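Local coordinates for lysyl oxidase (Pichia pastoris, PDB 1W7C), which probably oxidises primary amines, including the side chains of peptidyl lysines, to aldehydes with the help of a topaquinone cofactor and a copper ion, at residues Pro626-Phe630 against Asn631-Asp635; Arg156-Leu159 against Glu160-Gly164; Asn41-Val45 against Thr46-Phe50; Thr22-Lys26 against Glu27-Glu31. All blocks are in the same frame, centred on the assembly; numbering follows the deposited sequence. Where two conformers were deposited one is given.

Interaction 1 of 4, residues Pro626-Phe630 against Asn631-Asp635; sequences PPVNF and NAFLD. With CA (calcium ion), chain E.
Phe-630 carries its ring with CG anti to the backbone N (chi1 177°), whereas Phe-633 has CG anti to its carbonyl carbon (chi1 -61°), and these torsions bring the two rings together. They meet obliquely, with planes at 54° and centroids 5.0 Å apart. The closest side-chain atoms are Phe-630 CE1 and Phe-633 CD2 at 3.6 Å. Leu-634 adds its CD1 at 4.1 Å from Phe-630 CE2, while Val-628 CG1 lies 4.2 Å from Phe-633 CZ. Replacing Phe-630 by an alanine would probably open a gap beside Phe-633 and Leu-634 and leave the Phe-633 ring freer to turn.

Two backbone bonds set the turn: Ala-632 N to Asn-629 O (2.9 Å) and Phe-633 N to Phe-630 O (3.0 Å). Asn-629 OD1 accepts Asn-631 N at 3.0 Å, an Asx turn, and also takes the amide of Asn-596. The result is a short 3-10 turn that leads directly into a calcium site, where Phe-633 O and Asp-635 OD2 bind the ion together with waters and the carboxylates of Glu-540 and Glu-637.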
loop_
_atom_site.group_PDB
_atom_site.type_symbol
_atom_site.label_atom_id
_atom_site.label_comp_id
_atom_site.label_asym_id
_atom_site.label_seq_id
_atom_site.Cartn_x
_atom_site.Cartn_y
_atom_site.Cartn_z
ATOM N N PRO A 626 -12.686 -28.635 16.668
ATOM C CA PRO A 626 -13.357 -28.131 15.469
ATOM C C PRO A 626 -13.256 -29.082 14.289
ATOM O O PRO A 626 -12.301 -29.861 14.211
ATOM C CB PRO A 626 -12.608 -26.837 15.176
ATOM C CG PRO A 626 -11.241 -27.098 15.696
ATOM C CD PRO A 626 -11.504 -27.823 17.017
ATOM N N PRO A 627 -14.232 -29.036 13.401
ATOM C CA PRO A 627 -14.155 -29.791 12.148
ATOM C C PRO A 627 -12.812 -29.668 11.459
ATOM O O PRO A 627 -12.244 -30.712 11.075
ATOM C CB PRO A 627 -15.327 -29.257 11.338
ATOM C CG PRO A 627 -16.336 -28.907 12.376
ATOM C CD PRO A 627 -15.516 -28.317 13.523
ATOM N N VAL A 628 -12.283 -28.445 11.354
ATOM C CA VAL A 628 -10.938 -28.222 10.850
ATOM C C VAL A 628 -10.090 -27.551 11.926
ATOM O O VAL A 628 -10.401 -26.428 12.388
ATOM C CB VAL A 628 -10.952 -27.370 9.573
ATOM C CG1 VAL A 628 -9.516 -26.940 9.211
ATOM C CG2 VAL A 628 -11.566 -28.143 8.414
ATOM N N ASN A 629 -9.024 -28.249 12.303
ATOM C CA ASN A 629 -7.945 -27.668 13.063
ATOM C C ASN A 629 -6.801 -27.471 12.083
ATOM O O ASN A 629 -6.216 -28.435 11.622
ATOM C CB ASN A 629 -7.552 -28.565 14.216
ATOM C CG ASN A 629 -6.466 -27.941 15.089
ATOM O OD1 ASN A 629 -5.645 -27.157 14.596
ATOM N ND2 ASN A 629 -6.447 -28.287 16.375
ATOM N N PHE A 630 -6.529 -26.214 11.741
ATOM C CA PHE A 630 -5.541 -25.895 10.718
ATOM C C PHE A 630 -4.173 -26.517 11.028
ATOM O O PHE A 630 -3.431 -26.839 10.127
ATOM C CB PHE A 630 -5.432 -24.391 10.565
ATOM C CG PHE A 630 -4.381 -23.939 9.581
ATOM C CD1 PHE A 630 -4.646 -23.947 8.227
ATOM C CD2 PHE A 630 -3.125 -23.548 10.015
ATOM C CE1 PHE A 630 -3.708 -23.518 7.302
ATOM C CE2 PHE A 630 -2.172 -23.114 9.087
ATOM C CZ PHE A 630 -2.459 -23.138 7.739
ATOM N N ASN A 631 -3.819 -26.622 12.312
ATOM C CA ASN A 631 -2.527 -27.141 12.661
ATOM C C ASN A 631 -2.330 -28.591 12.220
ATOM O O ASN A 631 -1.201 -29.026 12.092
ATOM C CB ASN A 631 -2.302 -27.021 14.175
ATOM C CG ASN A 631 -1.979 -25.611 14.612
ATOM O OD1 ASN A 631 -1.710 -24.731 13.766
ATOM N ND2 ASN A 631 -2.054 -25.365 15.922
ATOM N N ALA A 632 -3.421 -29.317 11.945
ATOM C CA ALA A 632 -3.313 -30.680 11.441
ATOM C C ALA A 632 -2.620 -30.720 10.070
ATOM O O ALA A 632 -2.074 -31.749 9.667
ATOM C CB ALA A 632 -4.680 -31.338 11.367
ATOM N N PHE A 633 -2.671 -29.608 9.318
ATOM C CA PHE A 633 -2.034 -29.571 8.007
ATOM C C PHE A 633 -0.498 -29.564 8.104
ATOM O O PHE A 633 0.185 -29.882 7.139
ATOM C CB PHE A 633 -2.369 -28.280 7.240
ATOM C CG PHE A 633 -3.831 -28.044 6.927
ATOM C CD1 PHE A 633 -4.842 -28.909 7.340
ATOM C CD2 PHE A 633 -4.184 -26.911 6.185
ATOM C CE1 PHE A 633 -6.195 -28.596 7.015
ATOM C CE2 PHE A 633 -5.519 -26.622 5.885
ATOM C CZ PHE A 633 -6.513 -27.502 6.270
ATOM N N LEU A 634 0.023 -29.177 9.268
ATOM C CA LEU A 634 1.429 -28.909 9.481
ATOM C C LEU A 634 2.073 -30.098 10.144
ATOM O O LEU A 634 2.119 -30.209 11.368
ATOM C CB LEU A 634 1.579 -27.657 10.358
ATOM C CG LEU A 634 0.952 -26.401 9.782
ATOM C CD1 LEU A 634 0.891 -25.279 10.825
ATOM C CD2 LEU A 634 1.694 -25.951 8.519
ATOM N N ASP A 635 2.574 -30.991 9.312
ATOM C CA ASP A 635 3.104 -32.281 9.772
ATOM C C ASP A 635 4.430 -32.598 9.088
ATOM O O ASP A 635 4.790 -33.747 8.857
ATOM C CB ASP A 635 2.055 -33.397 9.655
ATOM C CG ASP A 635 1.339 -33.421 8.333
ATOM O OD1 ASP A 635 0.270 -34.087 8.257
ATOM O OD2 ASP A 635 1.772 -32.825 7.341
HETATM CA CA CA E . 1.032 -31.433 5.593
HETATM O O HOH W 1 -3.396 -27.415 17.822
HETATM O O HOH W 2 -0.906 -32.773 6.138
HETATM O O HOH W 3 -0.503 -30.848 3.841
#

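Interaction 2 of 4, residues Arg156-Leu159 against Glu160-Gly164; sequences RDVL and EGLIG. With NAG (2-acetamido-2-deoxy-beta-D-glucopyranose), chain R.
The last turns of helix 153-163 hold this contact, in which Val-158 pairs with Leu-162 and Leu-159 with Ile-163, each four residues apart. The alpha-helical repeat is evident from four consecutive bonds: Glu-160 N to Arg-156 O (3.0 Å), Gly-161 N to Asp-157 O (2.9 Å), Leu-162 N to Val-158 O (3.0 Å) and Ile-163 N to Leu-159 O (2.9 Å). Gly-164 is the first residue past the helix; at its phi of 102° a CB would collide with the O of Ile-163.

Each apolar pair lies side by side and points the same way. Val-158 CG1 meets Leu-162 CD1 at 3.8 Å, and Leu-159 CD2 meets Ile-163 CD1 at 3.9 Å. The first pair packs on Met-245 of helix 238-246; the second faces Phe-209 of strand 209-214 and Met-170 of strand 170-180.

At the other extreme Arg-156 bends at chi3 (63°) and brings its guanidinium beside an N-acetylglucosamine. The sugar's C5 lies 3.8 Å above one face, offset toward the rim, and its C1 is 3.6 Å from Arg-156 NH1. That nitrogen also forms a salt bridge with Glu-168 and a hydrogen bond with Asn-151 OD1. The chemistry is thus divided: methyl groups seat the helix on helix 238-246 and on strands 209-214 and 170-180, while the guanidinium, held by a carboxylate and an amide, appears to lie against the sugar mainly by van der Waals contact at one face, and Asn-147 ND2 hydrogen-bonds the same sugar.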
loop_
_atom_site.group_PDB
_atom_site.type_symbol
_atom_site.label_atom_id
_atom_site.label_comp_id
_atom_site.label_asym_id
_atom_site.label_seq_id
_atom_site.Cartn_x
_atom_site.Cartn_y
_atom_site.Cartn_z
ATOM N N ARG A 156 -37.067 -5.694 34.736
ATOM C CA ARG A 156 -37.450 -4.467 34.033
ATOM C C ARG A 156 -37.050 -3.253 34.874
ATOM O O ARG A 156 -36.512 -2.282 34.348
ATOM C CB ARG A 156 -38.956 -4.446 33.737
ATOM C CG ARG A 156 -39.406 -5.383 32.641
ATOM C CD ARG A 156 -40.926 -5.402 32.461
ATOM N NE ARG A 156 -41.410 -4.084 32.058
ATOM C CZ ARG A 156 -41.362 -3.613 30.818
ATOM N NH1 ARG A 156 -40.896 -4.365 29.835
ATOM N NH2 ARG A 156 -41.801 -2.391 30.554
ATOM N N ASP A 157 -37.287 -3.335 36.180
ATOM C CA ASP A 157 -36.933 -2.256 37.103
ATOM C C ASP A 157 -35.409 -2.079 37.219
ATOM O O ASP A 157 -34.917 -0.962 37.177
ATOM C CB ASP A 157 -37.563 -2.488 38.491
ATOM C CG ASP A 157 -37.690 -1.206 39.293
ATOM O OD1 ASP A 157 -36.907 -1.015 40.248
ATOM O OD2 ASP A 157 -38.542 -0.331 39.029
ATOM N N VAL A 158 -34.681 -3.187 37.340
ATOM C CA VAL A 158 -33.215 -3.171 37.389
ATOM C C VAL A 158 -32.643 -2.519 36.132
ATOM O O VAL A 158 -31.813 -1.605 36.204
ATOM C CB VAL A 158 -32.630 -4.605 37.517
ATOM C CG1 VAL A 158 -31.122 -4.611 37.270
ATOM C CG2 VAL A 158 -32.934 -5.188 38.901
ATOM N N LEU A 159 -33.094 -2.985 34.974
ATOM C CA LEU A 159 -32.568 -2.473 33.719
ATOM C C LEU A 159 -32.854 -0.974 33.543
ATOM O O LEU A 159 -31.958 -0.226 33.174
ATOM C CB LEU A 159 -33.106 -3.270 32.545
ATOM C CG LEU A 159 -32.628 -4.721 32.424
ATOM C CD1 LEU A 159 -33.494 -5.446 31.381
ATOM C CD2 LEU A 159 -31.136 -4.797 32.055
ATOM N N GLU A 160 -34.082 -0.532 33.798
ATOM C CA GLU A 160 -34.410 0.888 33.642
ATOM C C GLU A 160 -33.635 1.735 34.641
ATOM O O GLU A 160 -33.155 2.805 34.307
ATOM C CB GLU A 160 -35.918 1.143 33.772
ATOM C CG GLU A 160 -36.285 2.597 33.501
ATOM C CD GLU A 160 -37.748 2.816 33.210
ATOM O OE1 GLU A 160 -38.573 2.026 33.699
ATOM O OE2 GLU A 160 -38.069 3.788 32.497
ATOM N N GLY A 161 -33.531 1.255 35.872
ATOM C CA GLY A 161 -32.776 1.951 36.902
ATOM C C GLY A 161 -31.315 2.162 36.559
ATOM O O GLY A 161 -30.786 3.238 36.786
ATOM N N LEU A 162 -30.660 1.130 36.038
ATOM C CA LEU A 162 -29.232 1.217 35.728
ATOM C C LEU A 162 -28.954 1.956 34.421
ATOM O O LEU A 162 -27.989 2.694 34.320
ATOM C CB LEU A 162 -28.613 -0.191 35.658
ATOM C CG LEU A 162 -28.606 -0.964 36.994
ATOM C CD1 LEU A 162 -28.045 -2.376 36.790
ATOM C CD2 LEU A 162 -27.821 -0.244 38.074
ATOM N N ILE A 163 -29.809 1.743 33.425
ATOM C CA ILE A 163 -29.538 2.160 32.047
ATOM C C ILE A 163 -30.207 3.478 31.676
ATOM O O ILE A 163 -29.660 4.236 30.891
ATOM C CB ILE A 163 -29.917 1.010 31.067
ATOM C CG1 ILE A 163 -29.038 -0.203 31.363
ATOM C CG2 ILE A 163 -29.758 1.441 29.599
ATOM C CD1 ILE A 163 -29.490 -1.499 30.727
ATOM N N GLY A 164 -31.402 3.723 32.211
ATOM C CA GLY A 164 -32.097 4.978 32.004
ATOM C C GLY A 164 -33.221 4.936 30.987
ATOM O O GLY A 164 -33.896 5.938 30.782
HETATM C C1 NAG R . -42.242 -7.459 28.507
HETATM C C2 NAG R . -42.996 -7.918 27.232
HETATM C C3 NAG R . -44.141 -6.964 26.874
HETATM C C4 NAG R . -45.006 -6.711 28.101
HETATM C C5 NAG R . -44.145 -6.307 29.294
HETATM C C6 NAG R . -45.029 -6.087 30.518
HETATM C C7 NAG R . -41.815 -9.108 25.411
HETATM C C8 NAG R . -40.939 -8.939 24.197
HETATM N N2 NAG R . -42.067 -7.997 26.111
HETATM O O3 NAG R . -44.953 -7.496 25.841
HETATM O O4 NAG R . -45.953 -5.697 27.839
HETATM O O5 NAG R . -43.176 -7.305 29.557
HETATM O O6 NAG R . -44.341 -6.461 31.687
HETATM O O7 NAG R . -42.239 -10.222 25.706
#

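Interaction 3 of 4, residues Asn41-Val45 against Thr46-Phe50; sequences NITEV and TKADF. With NAG (2-acetamido-2-deoxy-beta-D-glucopyranose), chain Q.
Lys-47 NZ and Glu-44 OE1 form a salt bridge at 3.1 Å, the ammonium meeting the carboxylate oxygen on its syn side but 33° out of the carboxylate plane. The two chains run side by side in the same direction. Glu-44 has CG anti to its own carbonyl carbon (chi1 -67°), as does Lys-47 (chi1 -60°); both chains leave on the same side, and the lysine, extended through to NZ, is long enough to reach OE1. Replacing Glu-44 with an alanine is likely to leave the Lys-47 ammonium without its acidic mate and its long chain free to swing.

The backbone beneath is a 3-10 turn. Lys-47 N donates to Glu-44 O at 2.9 Å, and Ala-48 N to Val-45 O at 3.2 Å. A water donates to both Val-45 O (3.0 Å) and Ala-48 O (2.7 Å), bridging the two carbonyls across the turn.

Packing centres on Thr-43 CG2, which lies 3.9 Å from Lys-47 CB and 4.2 Å from Ala-48 CB. Thr-43 is also the third residue of the Asn-X-Thr glycosylation signal that begins at Asn-41, whose ND2 is bonded to an N-acetylglucosamine. The turn belongs to the connection from helix 26-39 to strand 53-61: Asp-390 accepts Val-45 N, and Ala-48 rests on Ile-137 of helix 136-150 and Tyr-54 of strand 53-61.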
loop_
_atom_site.group_PDB
_atom_site.type_symbol
_atom_site.label_atom_id
_atom_site.label_comp_id
_atom_site.label_asym_id
_atom_site.label_seq_id
_atom_site.Cartn_x
_atom_site.Cartn_y
_atom_site.Cartn_z
ATOM N N ASN A 41 -37.216 -37.855 7.632
ATOM C CA ASN A 41 -38.339 -37.011 8.054
ATOM C C ASN A 41 -37.822 -35.610 8.280
ATOM O O ASN A 41 -37.226 -35.319 9.327
ATOM C CB ASN A 41 -38.906 -37.610 9.354
ATOM C CG ASN A 41 -40.206 -36.968 9.809
ATOM O OD1 ASN A 41 -40.584 -35.876 9.367
ATOM N ND2 ASN A 41 -40.897 -37.666 10.719
ATOM N N ILE A 42 -38.029 -34.753 7.286
ATOM C CA ILE A 42 -37.547 -33.377 7.319
ATOM C C ILE A 42 -38.711 -32.451 7.650
ATOM O O ILE A 42 -39.768 -32.492 6.998
ATOM C CB ILE A 42 -36.921 -32.995 5.940
ATOM C CG1 ILE A 42 -35.730 -33.894 5.583
ATOM C CG2 ILE A 42 -36.556 -31.516 5.895
ATOM C CD1 ILE A 42 -34.591 -33.876 6.580
ATOM N N THR A 43 -38.487 -31.610 8.661
ATOM C CA THR A 43 -39.418 -30.570 9.071
ATOM C C THR A 43 -38.986 -29.238 8.449
ATOM O O THR A 43 -37.777 -28.945 8.370
ATOM C CB THR A 43 -39.397 -30.484 10.606
ATOM O OG1 THR A 43 -39.825 -31.739 11.157
ATOM C CG2 THR A 43 -40.381 -29.430 11.131
ATOM N N GLU A 44 -39.951 -28.439 8.006
ATOM C CA GLU A 44 -39.664 -27.067 7.552
ATOM C C GLU A 44 -39.061 -26.284 8.700
ATOM O O GLU A 44 -39.500 -26.410 9.840
ATOM C CB GLU A 44 -40.946 -26.370 7.088
ATOM C CG GLU A 44 -41.563 -26.967 5.840
ATOM C CD GLU A 44 -42.993 -26.485 5.625
ATOM O OE1 GLU A 44 -43.934 -27.149 6.120
ATOM O OE2 GLU A 44 -43.169 -25.433 4.977
ATOM N N VAL A 45 -38.076 -25.450 8.387
ATOM C CA VAL A 45 -37.335 -24.717 9.389
ATOM C C VAL A 45 -38.265 -23.858 10.241
ATOM O O VAL A 45 -38.053 -23.715 11.451
ATOM C CB VAL A 45 -36.245 -23.878 8.712
ATOM C CG1 VAL A 45 -35.588 -22.944 9.722
ATOM C CG2 VAL A 45 -35.178 -24.830 8.036
ATOM N N THR A 46 -39.309 -23.308 9.623
ATOM C CA THR A 46 -40.276 -22.475 10.352
ATOM C C THR A 46 -41.118 -23.245 11.394
ATOM O O THR A 46 -41.763 -22.628 12.234
ATOM C CB THR A 46 -41.206 -21.699 9.377
ATOM O OG1 THR A 46 -41.750 -22.578 8.376
ATOM C CG2 THR A 46 -40.417 -20.642 8.591
ATOM N N LYS A 47 -41.087 -24.577 11.345
ATOM C CA LYS A 47 -41.814 -25.416 12.294
ATOM C C LYS A 47 -40.896 -26.266 13.178
ATOM O O LYS A 47 -41.362 -27.062 13.977
ATOM C CB LYS A 47 -42.773 -26.333 11.516
ATOM C CG LYS A 47 -43.812 -25.568 10.682
ATOM C CD LYS A 47 -44.656 -26.496 9.832
ATOM C CE LYS A 47 -45.679 -25.731 8.979
ATOM N NZ LYS A 47 -46.336 -26.625 7.984
ATOM N N ALA A 48 -39.591 -26.056 13.041
ATOM C CA ALA A 48 -38.581 -26.905 13.622
ATOM C C ALA A 48 -38.166 -26.457 15.024
ATOM O O ALA A 48 -38.252 -25.279 15.376
ATOM C CB ALA A 48 -37.349 -26.966 12.696
ATOM N N ASP A 49 -37.715 -27.421 15.814
ATOM C CA ASP A 49 -37.071 -27.160 17.095
ATOM C C ASP A 49 -35.872 -28.107 17.244
ATOM O O ASP A 49 -35.500 -28.780 16.291
ATOM C CB ASP A 49 -38.094 -27.242 18.258
ATOM C CG ASP A 49 -38.677 -28.620 18.469
ATOM O OD1 ASP A 49 -38.072 -29.646 18.100
ATOM O OD2 ASP A 49 -39.756 -28.765 19.066
ATOM N N PHE A 50 -35.272 -28.155 18.431
ATOM C CA PHE A 50 -34.060 -28.940 18.646
ATOM C C PHE A 50 -34.273 -30.459 18.537
ATOM O O PHE A 50 -33.300 -31.229 18.568
ATOM C CB PHE A 50 -33.466 -28.653 20.036
ATOM C CG PHE A 50 -32.976 -27.233 20.265
ATOM C CD1 PHE A 50 -33.081 -26.686 21.538
ATOM C CD2 PHE A 50 -32.359 -26.473 19.276
ATOM C CE1 PHE A 50 -32.617 -25.403 21.818
ATOM C CE2 PHE A 50 -31.891 -25.182 19.544
ATOM C CZ PHE A 50 -31.992 -24.663 20.826
HETATM C C1 NAG Q . -42.014 -36.982 11.337
HETATM C C2 NAG Q . -42.919 -38.171 11.677
HETATM C C3 NAG Q . -44.137 -37.686 12.453
HETATM C C4 NAG Q . -43.739 -36.797 13.625
HETATM C C5 NAG Q . -42.717 -35.738 13.210
HETATM C C6 NAG Q . -42.188 -35.011 14.437
HETATM C C7 NAG Q . -43.457 -40.144 10.293
HETATM C C8 NAG Q . -43.957 -40.601 8.954
HETATM N N2 NAG Q . -43.365 -38.818 10.455
HETATM O O3 NAG Q . -44.874 -38.787 12.938
HETATM O O4 NAG Q . -44.897 -36.165 14.133
HETATM O O5 NAG Q . -41.631 -36.345 12.541
HETATM O O6 NAG Q . -41.145 -34.143 14.056
HETATM O O7 NAG Q . -43.163 -40.981 11.155
HETATM O O HOH W 4 -39.053 -23.009 14.208
#

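Interaction 4 of 4, residues Thr22-Lys26 against Glu27-Glu31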
loop_
_atom_site.group_PDB
_atom_site.type_symbol
_atom_site.label_atom_id
_atom_site.label_comp_id
_atom_site.label_asym_id
_atom_site.label_seq_id
_atom_site.Cartn_x
_atom_site.Cartn_y
_atom_site.Cartn_z
ATOM N N THR A 22 -18.859 -24.126 -10.205
ATOM C CA THR A 22 -19.949 -23.188 -10.045
ATOM C C THR A 22 -20.983 -23.679 -9.030
ATOM O O THR A 22 -21.138 -24.892 -8.805
ATOM C CB THR A 22 -20.582 -22.924 -11.439
ATOM O OG1 THR A 22 -21.315 -21.705 -11.411
ATOM C CG2 THR A 22 -21.573 -24.033 -11.835
ATOM N N SER A 23 -21.706 -22.718 -8.450
ATOM C CA SER A 23 -22.736 -23.046 -7.470
ATOM C C SER A 23 -23.815 -23.902 -8.096
ATOM O O SER A 23 -23.979 -23.950 -9.325
ATOM C CB SER A 23 -23.361 -21.773 -6.881
ATOM O OG SER A 23 -24.146 -21.082 -7.849
ATOM N N LEU A 24 -24.554 -24.604 -7.250
ATOM C CA LEU A 24 -25.662 -25.410 -7.735
ATOM C C LEU A 24 -26.730 -24.556 -8.405
ATOM O O LEU A 24 -27.054 -23.453 -7.971
ATOM C CB LEU A 24 -26.277 -26.203 -6.602
ATOM C CG LEU A 24 -25.376 -27.244 -5.938
ATOM C CD1 LEU A 24 -26.139 -27.847 -4.781
ATOM C CD2 LEU A 24 -24.916 -28.306 -6.943
ATOM N N ALA A 25 -27.235 -25.042 -9.532
ATOM C CA ALA A 25 -28.407 -24.454 -10.151
ATOM C C ALA A 25 -29.643 -24.675 -9.268
ATOM O O ALA A 25 -29.683 -25.603 -8.464
ATOM C CB ALA A 25 -28.615 -25.099 -11.503
ATOM N N LYS A 26 -30.637 -23.818 -9.410
ATOM C CA LYS A 26 -31.874 -23.960 -8.638
ATOM C C LYS A 26 -32.423 -25.384 -8.748
ATOM O O LYS A 26 -32.839 -25.979 -7.757
ATOM C CB LYS A 26 -32.902 -22.935 -9.098
ATOM C CG LYS A 26 -34.163 -22.919 -8.227
ATOM C CD LYS A 26 -35.082 -21.748 -8.533
ATOM C CE LYS A 26 -35.985 -21.401 -7.345
ATOM N NZ LYS A 26 -36.224 -22.553 -6.415
ATOM N N GLU A 27 -32.439 -25.907 -9.977
ATOM C CA GLU A 27 -32.949 -27.251 -10.243
ATOM C C GLU A 27 -32.151 -28.345 -9.494
ATOM O O GLU A 27 -32.720 -29.343 -9.038
ATOM C CB GLU A 27 -32.982 -27.532 -11.766
ATOM C CG GLU A 27 -31.643 -27.377 -12.504
ATOM C CD GLU A 27 -31.469 -26.043 -13.245
ATOM O OE1 GLU A 27 -30.749 -26.031 -14.276
ATOM O OE2 GLU A 27 -32.017 -25.002 -12.793
ATOM N N GLU A 28 -30.837 -28.152 -9.375
ATOM C CA GLU A 28 -30.000 -29.091 -8.658
ATOM C C GLU A 28 -30.293 -29.032 -7.161
ATOM O O GLU A 28 -30.445 -30.066 -6.510
ATOM C CB GLU A 28 -28.506 -28.796 -8.876
ATOM C CG GLU A 28 -28.015 -29.066 -10.271
ATOM C CD GLU A 28 -26.558 -28.689 -10.506
ATOM O OE1 GLU A 28 -26.198 -27.509 -10.337
ATOM O OE2 GLU A 28 -25.785 -29.592 -10.881
ATOM N N VAL A 29 -30.417 -27.829 -6.625
ATOM C CA VAL A 29 -30.789 -27.671 -5.231
ATOM C C VAL A 29 -32.148 -28.356 -4.981
ATOM O O VAL A 29 -32.324 -29.055 -3.992
ATOM C CB VAL A 29 -30.843 -26.180 -4.829
ATOM C CG1 VAL A 29 -31.371 -26.028 -3.404
ATOM C CG2 VAL A 29 -29.457 -25.569 -4.946
ATOM N N GLN A 30 -33.105 -28.142 -5.876
ATOM C CA GLN A 30 -34.435 -28.713 -5.701
ATOM C C GLN A 30 -34.408 -30.231 -5.683
ATOM O O GLN A 30 -35.040 -30.850 -4.825
ATOM C CB GLN A 30 -35.360 -28.247 -6.815
ATOM C CG GLN A 30 -36.817 -28.624 -6.594
ATOM C CD GLN A 30 -37.439 -27.925 -5.411
ATOM O OE1 GLN A 30 -37.635 -26.724 -5.446
ATOM N NE2 GLN A 30 -37.782 -28.688 -4.363
ATOM N N GLU A 31 -33.646 -30.828 -6.590
ATOM C CA GLU A 31 -33.502 -32.290 -6.648
ATOM C C GLU A 31 -32.915 -32.833 -5.342
ATOM O O GLU A 31 -33.357 -33.875 -4.822
ATOM C CB GLU A 31 -32.592 -32.688 -7.818
ATOM C CG GLU A 31 -33.273 -32.676 -9.166
ATOM C CD GLU A 31 -32.579 -33.576 -10.174
ATOM O OE1 GLU A 31 -31.333 -33.594 -10.209
ATOM O OE2 GLU A 31 -33.284 -34.279 -10.915
HETATM O O HOH W 5 -37.385 -25.129 -7.825
#
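Glu-28 folds back over Ala-25, with CG anti to its own carbonyl carbon (chi1 -69°) and the chain extended beyond. Its CB lies 3.4 Å from Ala-25 O, and CG passes 4.2 Å from Ala-25 CB. CD comes within 3.9 Å of Leu-24 CD2, the two side chains crossing at about a right angle. At the tip OE1 accepts Ala-25 N at 2.8 Å on its anti lone pair, with an N-H...O angle of 164°, a short and nearly straight bond. OE2 forms a salt bridge with Arg-81 NE, so the carboxylate is gripped at both oxygens and its rotation is fixed.

The backbone answers from Ala-25 O, which takes Val-29 N at 3.0 Å and Glu-28 N more weakly. Beside this, Leu-24 CB touches Val-29 CG2 at 3.6 Å, an apolar contact bridging the residue before the N-cap and the fourth residue inside the helix.

Ala-25 is the N-cap of helix 26-39. A glutamate at the third helical position taking the N-cap amide is one half of a capping box, the alanine having no side chain to return the bond, and the Leu-24 to Val-29 contact is the hydrophobic staple that accompanies such helix starts.

How the interactions relate
Along the chain the contacts come in the order 4, 3, 2, 1, strictly in series: none nests within or crosses another, and each closes only a local turn between adjoining segments. Interaction 4 starts helix 26-39 and interaction 3 shapes the loop from that helix to strand 53-61; both belong to the N2 domain, with centres about 22 Å apart. Interaction 2 forms the end of helix 153-163 and sets it against helix 238-246 and the five-stranded sheet containing strands 170-180 and 209-214. Interaction 1 comes far later, in the enzyme domain's loop between strands 602-606 and 642-654, and leads into a calcium site completed by Glu-540 and Glu-637. It touches none of the others.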